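PDB 4RUW: Endonuclease/exonuclease/phosphatase from Beutenbergia cavernae DSM 12333, which is of unknown function but belongs to the endonuclease/exonuclease/phosphatase family, with a DNase I-like domain followed by an Ig-like domain. Local coordinates for residues 200-203 with 208-211; 215-220 with 256-261; 241-244 with 250-253; 262-267 with 350-355; 420-425 with 431-436. All blocks are in the same frame, centred on the assembly; numbering follows the deposited sequence. Where two conformers were deposited one is given.

Contact 1: 200-203 with 208-211; sequences HLST and VLVE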
# COMPACT_ATOMS: atom_id res chain seq x y z
N HIS A 200 1.72 -8.86 3.91
CA HIS A 200 3.17 -8.81 3.76
C HIS A 200 3.46 -9.90 2.72
O HIS A 200 3.15 -11.08 2.94
CB HIS A 200 3.82 -9.11 5.13
CG HIS A 200 5.32 -9.06 5.14
ND1 HIS A 200 6.03 -9.27 6.30
CD2 HIS A 200 6.23 -8.82 4.17
CE1 HIS A 200 7.32 -9.18 6.04
NE2 HIS A 200 7.47 -8.91 4.76
N LEU A 201 3.98 -9.50 1.56
CA LEU A 201 4.20 -10.46 0.48
C LEU A 201 5.63 -10.99 0.47
O LEU A 201 6.50 -10.44 1.15
CB LEU A 201 3.88 -9.81 -0.88
CG LEU A 201 2.50 -9.18 -1.02
CD1 LEU A 201 2.31 -8.69 -2.43
CD2 LEU A 201 1.38 -10.14 -0.60
N SER A 202 5.89 -12.03 -0.32
CA SER A 202 7.25 -12.53 -0.46
C SER A 202 8.19 -11.46 -0.97
O SER A 202 7.78 -10.51 -1.64
CB SER A 202 7.29 -13.70 -1.44
OG SER A 202 6.62 -14.83 -0.94
N THR A 203 9.47 -11.63 -0.66
CA THR A 203 10.52 -10.78 -1.23
C THR A 203 10.76 -11.18 -2.68
O THR A 203 10.55 -12.33 -3.05
CB THR A 203 11.83 -10.96 -0.46
OG1 THR A 203 12.29 -12.31 -0.61
CG2 THR A 203 11.63 -10.63 1.01
N VAL A 208 11.15 -17.16 -9.44
CA VAL A 208 10.04 -17.91 -8.85
C VAL A 208 9.38 -17.13 -7.70
O VAL A 208 8.15 -17.20 -7.54
CB VAL A 208 10.42 -19.35 -8.40
CG1 VAL A 208 10.72 -20.23 -9.60
CG2 VAL A 208 11.59 -19.33 -7.43
N LEU A 209 10.16 -16.38 -6.93
CA LEU A 209 9.57 -15.57 -5.87
C LEU A 209 8.70 -14.44 -6.43
O LEU A 209 7.65 -14.13 -5.87
CB LEU A 209 10.65 -15.03 -4.92
CG LEU A 209 11.12 -16.06 -3.89
CD1 LEU A 209 12.42 -15.61 -3.24
CD2 LEU A 209 10.03 -16.32 -2.85
N VAL A 210 9.12 -13.83 -7.53
CA VAL A 210 8.27 -12.81 -8.17
C VAL A 210 6.97 -13.43 -8.71
O VAL A 210 5.89 -12.83 -8.60
CB VAL A 210 9.04 -12.04 -9.27
CG1 VAL A 210 8.10 -11.17 -10.10
CG2 VAL A 210 10.15 -11.20 -8.64
N GLU A 211 7.06 -14.64 -9.26
CA GLU A 211 5.83 -15.33 -9.67
C GLU A 211 4.92 -15.58 -8.47
O GLU A 211 3.70 -15.46 -8.58
CB GLU A 211 6.15 -16.63 -10.41
CG GLU A 211 6.88 -16.41 -11.74
CD GLU A 211 6.13 -15.49 -12.71
OE1 GLU A 211 4.88 -15.45 -12.69
OE2 GLU A 211 6.80 -14.79 -13.49

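Contact 2: 215-220 with 256-261; sequences EQLRIV and SWIAED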
# COMPACT_ATOMS: atom_id res chain seq x y z
N GLU A 215 0.99 -14.20 -7.67
CA GLU A 215 -0.13 -15.03 -7.25
C GLU A 215 -0.70 -14.60 -5.90
O GLU A 215 -1.92 -14.61 -5.69
CB GLU A 215 0.27 -16.50 -7.22
CG GLU A 215 0.61 -17.04 -8.60
CD GLU A 215 0.44 -18.54 -8.70
OE1 GLU A 215 0.94 -19.25 -7.82
OE2 GLU A 215 -0.22 -18.99 -9.66
N GLN A 216 0.18 -14.20 -4.99
CA GLN A 216 -0.26 -13.69 -3.69
C GLN A 216 -1.08 -12.43 -3.88
O GLN A 216 -2.15 -12.27 -3.28
CB GLN A 216 0.96 -13.40 -2.82
CG GLN A 216 1.76 -14.63 -2.47
CD GLN A 216 3.10 -14.33 -1.83
OE1 GLN A 216 3.54 -13.18 -1.73
NE2 GLN A 216 3.76 -15.39 -1.37
N LEU A 217 -0.58 -11.51 -4.69
CA LEU A 217 -1.28 -10.26 -4.91
C LEU A 217 -2.66 -10.45 -5.54
O LEU A 217 -3.61 -9.76 -5.18
CB LEU A 217 -0.42 -9.29 -5.72
CG LEU A 217 -1.02 -7.90 -5.94
CD1 LEU A 217 -1.24 -7.14 -4.63
CD2 LEU A 217 -0.14 -7.11 -6.88
N ARG A 218 -2.77 -11.38 -6.49
CA ARG A 218 -4.06 -11.71 -7.08
C ARG A 218 -5.07 -12.04 -6.00
O ARG A 218 -6.20 -11.55 -6.01
CB ARG A 218 -3.95 -12.92 -8.01
CG ARG A 218 -3.27 -12.62 -9.31
CD ARG A 218 -4.15 -11.84 -10.27
NE ARG A 218 -3.81 -12.19 -11.66
CZ ARG A 218 -4.07 -11.42 -12.71
NH1 ARG A 218 -3.70 -11.80 -13.93
NH2 ARG A 218 -4.68 -10.25 -12.55
N ILE A 219 -4.66 -12.90 -5.08
CA ILE A 219 -5.56 -13.35 -4.02
C ILE A 219 -5.92 -12.17 -3.11
O ILE A 219 -7.09 -11.97 -2.77
CB ILE A 219 -4.95 -14.50 -3.22
CG1 ILE A 219 -4.86 -15.74 -4.11
CG2 ILE A 219 -5.77 -14.80 -1.98
CD1 ILE A 219 -3.91 -16.78 -3.61
N VAL A 220 -4.93 -11.38 -2.74
CA VAL A 220 -5.19 -10.21 -1.91
C VAL A 220 -6.21 -9.28 -2.57
O VAL A 220 -7.21 -8.88 -1.96
CB VAL A 220 -3.89 -9.44 -1.62
CG1 VAL A 220 -4.18 -8.09 -1.00
CG2 VAL A 220 -2.99 -10.27 -0.72
N SER A 256 -0.46 -2.21 -12.11
CA SER A 256 -1.62 -2.03 -12.98
C SER A 256 -2.82 -2.79 -12.43
O SER A 256 -3.94 -2.30 -12.49
CB SER A 256 -1.31 -2.43 -14.43
OG SER A 256 -1.30 -3.84 -14.63
N TRP A 257 -2.60 -3.97 -11.86
CA TRP A 257 -3.69 -4.74 -11.27
C TRP A 257 -4.31 -4.01 -10.09
O TRP A 257 -5.52 -4.00 -9.91
CB TRP A 257 -3.21 -6.10 -10.78
CG TRP A 257 -2.70 -7.04 -11.81
CD1 TRP A 257 -2.82 -6.93 -13.16
CD2 TRP A 257 -1.95 -8.23 -11.56
NE1 TRP A 257 -2.20 -8.01 -13.77
CE2 TRP A 257 -1.67 -8.82 -12.80
CE3 TRP A 257 -1.52 -8.87 -10.39
CZ2 TRP A 257 -0.96 -10.01 -12.92
CZ3 TRP A 257 -0.82 -10.06 -10.51
CH2 TRP A 257 -0.54 -10.61 -11.76
N ILE A 258 -3.46 -3.42 -9.26
CA ILE A 258 -3.95 -2.71 -8.08
C ILE A 258 -4.79 -1.51 -8.52
O ILE A 258 -5.89 -1.27 -7.99
CB ILE A 258 -2.79 -2.26 -7.17
CG1 ILE A 258 -1.98 -3.47 -6.67
CG2 ILE A 258 -3.32 -1.47 -6.00
CD1 ILE A 258 -0.66 -3.10 -5.99
N ALA A 259 -4.29 -0.76 -9.49
CA ALA A 259 -5.01 0.41 -9.98
C ALA A 259 -6.34 0.01 -10.62
O ALA A 259 -7.35 0.68 -10.41
CB ALA A 259 -4.15 1.18 -10.96
N GLU A 260 -6.38 -1.16 -11.45
CA GLU A 260 -7.60 -1.67 -12.09
C GLU A 260 -8.67 -1.99 -11.07
O GLU A 260 -9.86 -1.91 -11.36
CB GLU A 260 -7.32 -2.98 -12.84
CG GLU A 260 -6.43 -2.93 -14.06
CD GLU A 260 -6.21 -4.32 -14.64
OE1 GLU A 260 -6.58 -5.32 -14.00
OE2 GLU A 260 -5.67 -4.43 -15.77
N ASP A 261 -8.20 -2.33 -9.83
CA ASP A 261 -9.13 -2.69 -8.77
C ASP A 261 -9.58 -1.51 -7.92
O ASP A 261 -10.14 -1.69 -6.83
CB ASP A 261 -8.54 -3.79 -7.91
CG ASP A 261 -8.81 -5.16 -8.48
OD1 ASP A 261 -9.35 -5.24 -9.61
OD2 ASP A 261 -8.50 -6.16 -7.81

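Contact 3: 241-244 with 250-253; sequences TDVP and QNNL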
# COMPACT_ATOMS: atom_id res chain seq x y z
N THR A 241 7.69 0.29 -9.99
CA THR A 241 8.15 0.05 -11.35
C THR A 241 9.18 -1.08 -11.36
O THR A 241 9.81 -1.38 -10.34
CB THR A 241 8.79 1.30 -11.98
OG1 THR A 241 9.87 1.77 -11.15
CG2 THR A 241 7.77 2.40 -12.19
N ASP A 242 9.35 -1.70 -12.52
CA ASP A 242 10.26 -2.83 -12.66
C ASP A 242 11.66 -2.47 -12.18
O ASP A 242 12.20 -1.42 -12.52
CB ASP A 242 10.34 -3.27 -14.12
CG ASP A 242 9.02 -3.83 -14.64
OD1 ASP A 242 8.12 -4.17 -13.84
OD2 ASP A 242 8.90 -3.95 -15.88
N VAL A 243 12.27 -3.36 -11.40
CA VAL A 243 13.63 -3.15 -10.94
C VAL A 243 14.57 -3.38 -12.12
O VAL A 243 14.59 -4.46 -12.68
CB VAL A 243 13.97 -4.14 -9.80
CG1 VAL A 243 15.42 -3.99 -9.38
CG2 VAL A 243 13.05 -3.91 -8.61
N PRO A 244 15.33 -2.35 -12.51
CA PRO A 244 16.11 -2.47 -13.75
C PRO A 244 17.21 -3.53 -13.70
O PRO A 244 17.62 -4.02 -14.75
CB PRO A 244 16.71 -1.07 -13.94
CG PRO A 244 16.64 -0.43 -12.59
CD PRO A 244 15.42 -1.00 -11.92
N GLN A 250 8.33 -7.75 -12.19
CA GLN A 250 7.02 -7.51 -12.80
C GLN A 250 6.19 -6.53 -11.97
O GLN A 250 4.98 -6.70 -11.80
CB GLN A 250 6.30 -8.83 -13.06
CG GLN A 250 7.03 -9.66 -14.11
CD GLN A 250 6.41 -11.00 -14.33
OE1 GLN A 250 5.36 -11.11 -14.95
NE2 GLN A 250 7.07 -12.05 -13.84
N ASN A 251 6.86 -5.49 -11.50
CA ASN A 251 6.21 -4.47 -10.70
C ASN A 251 5.20 -3.62 -11.46
O ASN A 251 4.12 -3.34 -10.95
CB ASN A 251 7.26 -3.59 -10.03
CG ASN A 251 8.12 -4.37 -9.07
OD1 ASN A 251 7.70 -5.39 -8.52
ND2 ASN A 251 9.33 -3.89 -8.84
N ASN A 252 5.53 -3.20 -12.68
CA ASN A 252 4.56 -2.42 -13.45
C ASN A 252 3.26 -3.20 -13.64
O ASN A 252 2.16 -2.65 -13.50
CB ASN A 252 5.11 -1.99 -14.80
CG ASN A 252 6.05 -0.81 -14.69
OD1 ASN A 252 7.20 -0.97 -14.30
ND2 ASN A 252 5.56 0.38 -15.01
N LEU A 253 3.38 -4.49 -13.95
CA LEU A 253 2.21 -5.34 -14.11
C LEU A 253 1.39 -5.39 -12.82
O LEU A 253 0.18 -5.15 -12.82
CB LEU A 253 2.66 -6.74 -14.53
CG LEU A 253 1.55 -7.76 -14.74
CD1 LEU A 253 0.62 -7.35 -15.87
CD2 LEU A 253 2.16 -9.14 -15.00
O HOH W 1 5.89 -5.44 -14.96

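Contact 4: 262-267 with 350-355; sequences HLADTW and WAQLTA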
# COMPACT_ATOMS: atom_id res chain seq x y z
N HIS A 262 -9.34 -0.30 -8.42
CA HIS A 262 -9.87 0.94 -7.85
C HIS A 262 -9.17 1.33 -6.57
O HIS A 262 -9.73 2.05 -5.75
CB HIS A 262 -11.38 0.87 -7.60
CG HIS A 262 -12.15 0.28 -8.73
ND1 HIS A 262 -12.35 0.95 -9.93
CD2 HIS A 262 -12.76 -0.92 -8.88
CE1 HIS A 262 -13.05 0.20 -10.74
NE2 HIS A 262 -13.31 -0.95 -10.13
N LEU A 263 -7.93 0.87 -6.39
CA LEU A 263 -7.17 1.24 -5.21
C LEU A 263 -6.17 2.33 -5.56
O LEU A 263 -5.51 2.25 -6.59
CB LEU A 263 -6.44 0.02 -4.65
CG LEU A 263 -7.35 -1.01 -3.97
CD1 LEU A 263 -6.63 -2.30 -3.71
CD2 LEU A 263 -7.86 -0.43 -2.66
N ALA A 264 -6.06 3.34 -4.70
CA ALA A 264 -5.13 4.45 -4.89
C ALA A 264 -3.97 4.31 -3.92
O ALA A 264 -4.18 4.04 -2.74
CB ALA A 264 -5.84 5.77 -4.67
N ASP A 265 -2.75 4.49 -4.43
CA ASP A 265 -1.54 4.49 -3.64
C ASP A 265 -1.52 5.83 -2.91
O ASP A 265 -1.25 6.87 -3.52
CB ASP A 265 -0.36 4.35 -4.61
CG ASP A 265 1.00 4.36 -3.93
OD1 ASP A 265 1.14 4.78 -2.76
OD2 ASP A 265 1.96 3.97 -4.63
N THR A 266 -1.85 5.82 -1.63
CA THR A 266 -2.15 7.08 -0.96
C THR A 266 -0.93 8.00 -0.87
O THR A 266 -1.05 9.20 -1.10
CB THR A 266 -2.81 6.88 0.42
OG1 THR A 266 -1.92 6.19 1.31
CG2 THR A 266 -4.13 6.11 0.29
N TRP A 267 0.25 7.43 -0.58
CA TRP A 267 1.45 8.24 -0.52
C TRP A 267 1.64 9.05 -1.80
O TRP A 267 1.91 10.25 -1.77
CB TRP A 267 2.68 7.35 -0.32
CG TRP A 267 3.95 8.16 -0.23
CD1 TRP A 267 4.75 8.56 -1.28
CD2 TRP A 267 4.54 8.71 0.96
NE1 TRP A 267 5.80 9.31 -0.79
CE2 TRP A 267 5.69 9.41 0.57
CE3 TRP A 267 4.20 8.65 2.31
CZ2 TRP A 267 6.50 10.07 1.49
CZ3 TRP A 267 5.02 9.29 3.23
CH2 TRP A 267 6.15 9.99 2.81
N TRP A 350 -1.79 5.14 -15.41
CA TRP A 350 -3.24 5.03 -15.38
C TRP A 350 -3.89 6.36 -15.06
O TRP A 350 -3.24 7.32 -14.62
CB TRP A 350 -3.68 4.01 -14.31
CG TRP A 350 -3.11 4.29 -12.95
CD1 TRP A 350 -3.54 5.22 -12.05
CD2 TRP A 350 -1.97 3.66 -12.35
NE1 TRP A 350 -2.75 5.19 -10.92
CE2 TRP A 350 -1.78 4.24 -11.08
CE3 TRP A 350 -1.11 2.63 -12.76
CZ2 TRP A 350 -0.76 3.84 -10.22
CZ3 TRP A 350 -0.08 2.25 -11.91
CH2 TRP A 350 0.08 2.85 -10.65
N ALA A 351 -5.20 6.39 -15.28
CA ALA A 351 -6.07 7.45 -14.84
C ALA A 351 -7.20 6.83 -14.03
O ALA A 351 -7.81 5.86 -14.47
CB ALA A 351 -6.63 8.21 -16.02
N GLN A 352 -7.47 7.38 -12.85
CA GLN A 352 -8.58 6.94 -12.02
C GLN A 352 -9.56 8.10 -11.84
O GLN A 352 -9.18 9.16 -11.35
CB GLN A 352 -8.09 6.47 -10.65
CG GLN A 352 -7.24 5.21 -10.69
CD GLN A 352 -6.78 4.79 -9.30
OE1 GLN A 352 -6.46 5.63 -8.46
NE2 GLN A 352 -6.72 3.49 -9.06
N LEU A 353 -10.80 7.87 -12.27
CA LEU A 353 -11.85 8.87 -12.15
C LEU A 353 -12.80 8.45 -11.04
O LEU A 353 -13.21 7.28 -10.97
CB LEU A 353 -12.61 8.96 -13.48
CG LEU A 353 -13.83 9.89 -13.51
CD1 LEU A 353 -13.40 11.34 -13.42
CD2 LEU A 353 -14.65 9.63 -14.77
N THR A 354 -13.14 9.38 -10.16
CA THR A 354 -14.15 9.13 -9.14
C THR A 354 -15.19 10.23 -9.18
O THR A 354 -14.86 11.41 -9.23
CB THR A 354 -13.52 9.09 -7.72
OG1 THR A 354 -12.40 8.19 -7.71
CG2 THR A 354 -14.54 8.65 -6.69
N ALA A 355 -16.46 9.83 -9.19
CA ALA A 355 -17.57 10.77 -9.11
C ALA A 355 -18.30 10.53 -7.79
O ALA A 355 -18.55 9.39 -7.43
CB ALA A 355 -18.54 10.60 -10.29

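Contact 5: 420-425 with 431-436; sequences EACLVG and LASRTE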
# COMPACT_ATOMS: atom_id res chain seq x y z
N GLU A 420 -10.49 8.88 -21.56
CA GLU A 420 -9.36 8.46 -22.38
C GLU A 420 -8.08 8.59 -21.56
O GLU A 420 -7.91 9.56 -20.82
CB GLU A 420 -9.27 9.33 -23.64
CG GLU A 420 -8.11 8.98 -24.57
CD GLU A 420 -8.13 9.77 -25.88
OE1 GLU A 420 -8.93 10.73 -26.00
OE2 GLU A 420 -7.34 9.44 -26.78
N ALA A 421 -7.20 7.61 -21.67
CA ALA A 421 -5.86 7.71 -21.10
C ALA A 421 -4.85 7.43 -22.20
O ALA A 421 -4.95 6.42 -22.90
CB ALA A 421 -5.68 6.73 -19.95
N CYS A 422 -3.88 8.33 -22.33
CA CYS A 422 -2.87 8.23 -23.38
C CYS A 422 -1.46 8.26 -22.82
O CYS A 422 -1.21 8.84 -21.77
CB CYS A 422 -3.00 9.39 -24.36
SG CYS A 422 -4.53 9.45 -25.28
N LEU A 423 -0.55 7.65 -23.56
CA LEU A 423 0.87 7.87 -23.34
C LEU A 423 1.29 8.82 -24.46
O LEU A 423 1.10 8.52 -25.65
CB LEU A 423 1.65 6.57 -23.42
CG LEU A 423 3.15 6.73 -23.14
CD1 LEU A 423 3.42 7.21 -21.72
CD2 LEU A 423 3.89 5.43 -23.43
N VAL A 424 1.83 9.97 -24.08
CA VAL A 424 2.21 11.00 -25.03
C VAL A 424 3.72 11.07 -25.09
O VAL A 424 4.39 11.11 -24.06
CB VAL A 424 1.65 12.37 -24.61
CG1 VAL A 424 1.92 13.40 -25.70
CG2 VAL A 424 0.16 12.27 -24.34
N GLY A 425 4.27 11.06 -26.30
CA GLY A 425 5.70 11.13 -26.48
C GLY A 425 6.24 12.51 -26.18
O GLY A 425 5.47 13.47 -26.06
N LEU A 431 1.54 7.98 -28.39
CA LEU A 431 2.15 6.66 -28.50
C LEU A 431 1.11 5.56 -28.29
O LEU A 431 1.20 4.48 -28.87
CB LEU A 431 3.29 6.50 -27.50
CG LEU A 431 4.45 7.47 -27.69
CD1 LEU A 431 5.45 7.36 -26.56
CD2 LEU A 431 5.14 7.22 -29.03
N ALA A 432 0.12 5.85 -27.45
CA ALA A 432 -0.93 4.88 -27.15
C ALA A 432 -2.14 5.63 -26.63
O ALA A 432 -2.00 6.66 -25.98
CB ALA A 432 -0.45 3.87 -26.12
N SER A 433 -3.33 5.08 -26.89
CA SER A 433 -4.57 5.65 -26.40
C SER A 433 -5.55 4.55 -26.07
O SER A 433 -5.66 3.55 -26.79
CB SER A 433 -5.17 6.59 -27.45
OG SER A 433 -6.45 7.06 -27.05
N ARG A 434 -6.28 4.73 -24.98
CA ARG A 434 -7.31 3.79 -24.55
C ARG A 434 -8.50 4.62 -24.07
O ARG A 434 -8.31 5.57 -23.30
CB ARG A 434 -6.75 2.93 -23.42
CG ARG A 434 -7.68 1.93 -22.83
CD ARG A 434 -6.95 1.02 -21.85
NE ARG A 434 -6.10 0.05 -22.52
CZ ARG A 434 -4.77 0.14 -22.65
NH1 ARG A 434 -4.11 1.17 -22.13
NH2 ARG A 434 -4.10 -0.81 -23.29
N THR A 435 -9.70 4.26 -24.51
CA THR A 435 -10.90 5.00 -24.13
C THR A 435 -11.99 4.04 -23.67
O THR A 435 -12.16 2.96 -24.25
CB THR A 435 -11.43 5.85 -25.32
OG1 THR A 435 -10.37 6.66 -25.84
CG2 THR A 435 -12.59 6.74 -24.87
N GLU A 436 -12.72 4.43 -22.62
CA GLU A 436 -13.83 3.63 -22.12
C GLU A 436 -15.00 4.56 -21.80
O GLU A 436 -14.82 5.59 -21.15
CB GLU A 436 -13.41 2.88 -20.85
CG GLU A 436 -12.27 1.89 -21.06
CD GLU A 436 -11.76 1.27 -19.77
OE1 GLU A 436 -12.54 1.19 -18.79
OE2 GLU A 436 -10.57 0.88 -19.73
O HOH W 2 -11.34 9.44 -26.87

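Contact 1: 200-203 with 208-211
L209 lies against the backbone of T203 as the chain leaves strand 192-200 and turns back into helix 207-222. Its CB comes within 3.3 Å of T203 O, and its CD1 stands 3.8 Å from the same oxygen, so the near end of the leucine leans on a carbonyl group. A chi1 of -80° sets CG of L209 beside its own backbone N, which turns the branch toward the loop. CD1 approaches the hydroxyl of T203, at 4.2 Å from OG1, whereas CD2 reaches CB of S202 at 4.0 Å. The touch is therefore an apolar branch laid over a short piece of polar chain, and it rests on van der Waals packing. T203 is at the exposed margin, while S202 is buried and has its polar atoms engaged elsewhere: OG bonds to the side-chain amides of Q216 and N168, and its carbonyl oxygen takes a bond from NE2 of Q213. At the start of the helix, S206 OG accepts from the backbone N of L209. In this way a tight connection joins the end of a strand to the first turns of the next helix. Further into the helix Q213 and Q216 grip the loop, R179 of strand 179-188 touches S202, and L201 is bonded through its backbone to D235 beyond strand 230-233.

Contact 2: 215-220 with 256-261
L217 and R218, neighbours on helix 215-220, carry the packing against W257 and I258 of helix 256-260. The two helical segments run almost parallel, with axes 5° apart and 10.8 Å between them at closest approach. The first belongs to a beta-alpha-beta crossover of the DNase I-like fold, in which helix 207-222 links the parallel strands 192-200 and 230-233. Q216 bonds the carbonyl oxygen of P167 through NE2. L217 follows, pointing at the partner helix. With CG anti to the backbone N (chi1 -177°), it sends CD2 into the angle between two side chains, 4.1 Å from CG1 of I258 and 4.2 Å from CE3 of W257. R218 lies at the solvent side and was modelled in two conformers, so what follows holds for one of them. Its chain bends at chi2 and passes over the indole, CD sitting above the six-membered ring, before the guanidinium settles flat on it in a cation-pi stack. I219 and V220, next in sequence, pack on L166 of strand 157-166. In the stack the planes are only 10° apart, CZ of R218 is 3.6 Å from the centroid of the six-membered ring of W257, and NH2 of R218 lies 3.3 Å from CE2 of W257.

Contact 3: 241-244 with 250-253
D242 and N252 exchange hydrogen bonds between backbone and side chain in both directions. The backbone N of D242 gives its hydrogen to OD1 of N252 at 2.9 Å, and the backbone N of N252 returns one to OD1 of D242 at 3.0 Å, approaching from above the carboxylate plane. A chi1 of -66° puts CG of D242 beside its own backbone N, with OD1 directed at the first turn of the helix. The carboxylate and amide planes stand nearly perpendicular. Beside this pair, ND2 of N251 donates to T241 O over 3.0 Å. That bond is almost straight, 167° at the hydrogen, and lies in the amide plane of N251, yet it meets the carbonyl from above its plane, 53° out. CG2 of V243 packs 3.7 Å from the same ND2, and CB of T241 lies 3.6 Å from OD1 of N252. A water extends the grip: it donates to OD1 of D242 at 2.8 Å and accepts from the backbone N of L253 at 2.9 Å. The whole is an elaborate start to helix 251-260, with Q250 at the N-cap position and a carboxylate from the preceding loop meeting amides of the first turn, directly or through water. The helix end would probably favour the negative charge of D242. Farther out, Q250 is held by K214 and E211 of helix 207-222. On the other flank lie residues of the Ig-like domain: Q371 uses NE2 to bond OG1 of T241 and the carbonyl oxygen of D242, while ND2 of N252 donates to the carbonyl oxygen of L347.

Contact 4: 262-267 with 350-355
H262 and Q352 mark the nearest approach of the two backbones, with their CA atoms 7.4 Å apart, too far for pairing as strands, so a single long side chain spans the gap. That side chain is Q352, on strand 349-356 of the Ig-like domain. A chi1 of -66° directs CG beside the backbone N, and from there the chain runs extended toward the segment that leads into strand 264-265 of the DNase I-like domain. At its end NE2 donates to L263 O at 3.0 Å. The bond is straight, 168° at the hydrogen, and the acceptor lies close to the plane of the glutamine amide, but the donor arrives high above the carbonyl plane of L263, 64° out of it. The other branch of the amide, OE1 of Q352, lies 3.8 Å from CB of A264. The side chain of L263 packs on F299 of strand 296-300. NE2 of Q352 also donates to the carbonyl oxygen of A259 near the end of helix 251-260. Two backbone oxygens of one domain thus share the NH2 group of a buried glutamine from the other, which fixes which end of the amide is nitrogen and ties the domains together by polar bonds.

Contact 5: 420-425 with 431-436
Two anti torsions bring E420 and S433 together: CG of E420 stands anti to its backbone N (chi1 180°) with the chain extended beyond, and OG of S433 is also anti to the backbone N (chi1 174°). The groups meet diagonally on one face of the hairpin 418-424/430-437, where OG of S433 donates to OE2 of E420 at 2.6 Å, on the anti side of the carboxylate and 22° out of its plane. Beneath them strand 418-424 and the outermost strand 430-437 of this antiparallel sheet of the Ig-like domain are joined by backbone bonds: A421 N to R434 O at 2.8 Å, R434 N to A421 O at 3.0 Å, and L423 N to A432 O at 3.0 Å. Near the turn the pairing slips into a classic beta bulge, with L431 and A432 both facing L423. There L423 O accepts from L431 N at 2.8 Å and only weakly from A432 N at 3.4 Å. The bulge brings CD1 of L431 to 4.0 Å from CD2 of L423. On the same face as L423, R434 reaches the carbonyl oxygens of L341 and G343. OE1 of E420 forms a salt bridge with R384 of the neighbouring strand 378-384, so the carboxylate is held by a hydroxyl and a guanidinium, which probably favours its charged form.

How the contacts relate
Contacts 1, 2 and 3 cluster in the DNase I-like domain, their centres 13 to 14 Å apart. Contacts 1 and 2 share helix 207-222, contacts 2 and 3 share helix 251-260, and contact 3 is nested in the loop that contact 2 closes. Contact 4 carries on from the end of helix 251-260, its centre 14 Å from that of contact 2, and crosses into the Ig-like domain; A259 CB packs 3.6 Å from W350 CD2 between these two. Contact 5 is the outlying hairpin, its centre about 17 Å from contact 4 and about 31 Å from contact 1. None of the five includes the zinc ligands H98, D100, H107 and H137.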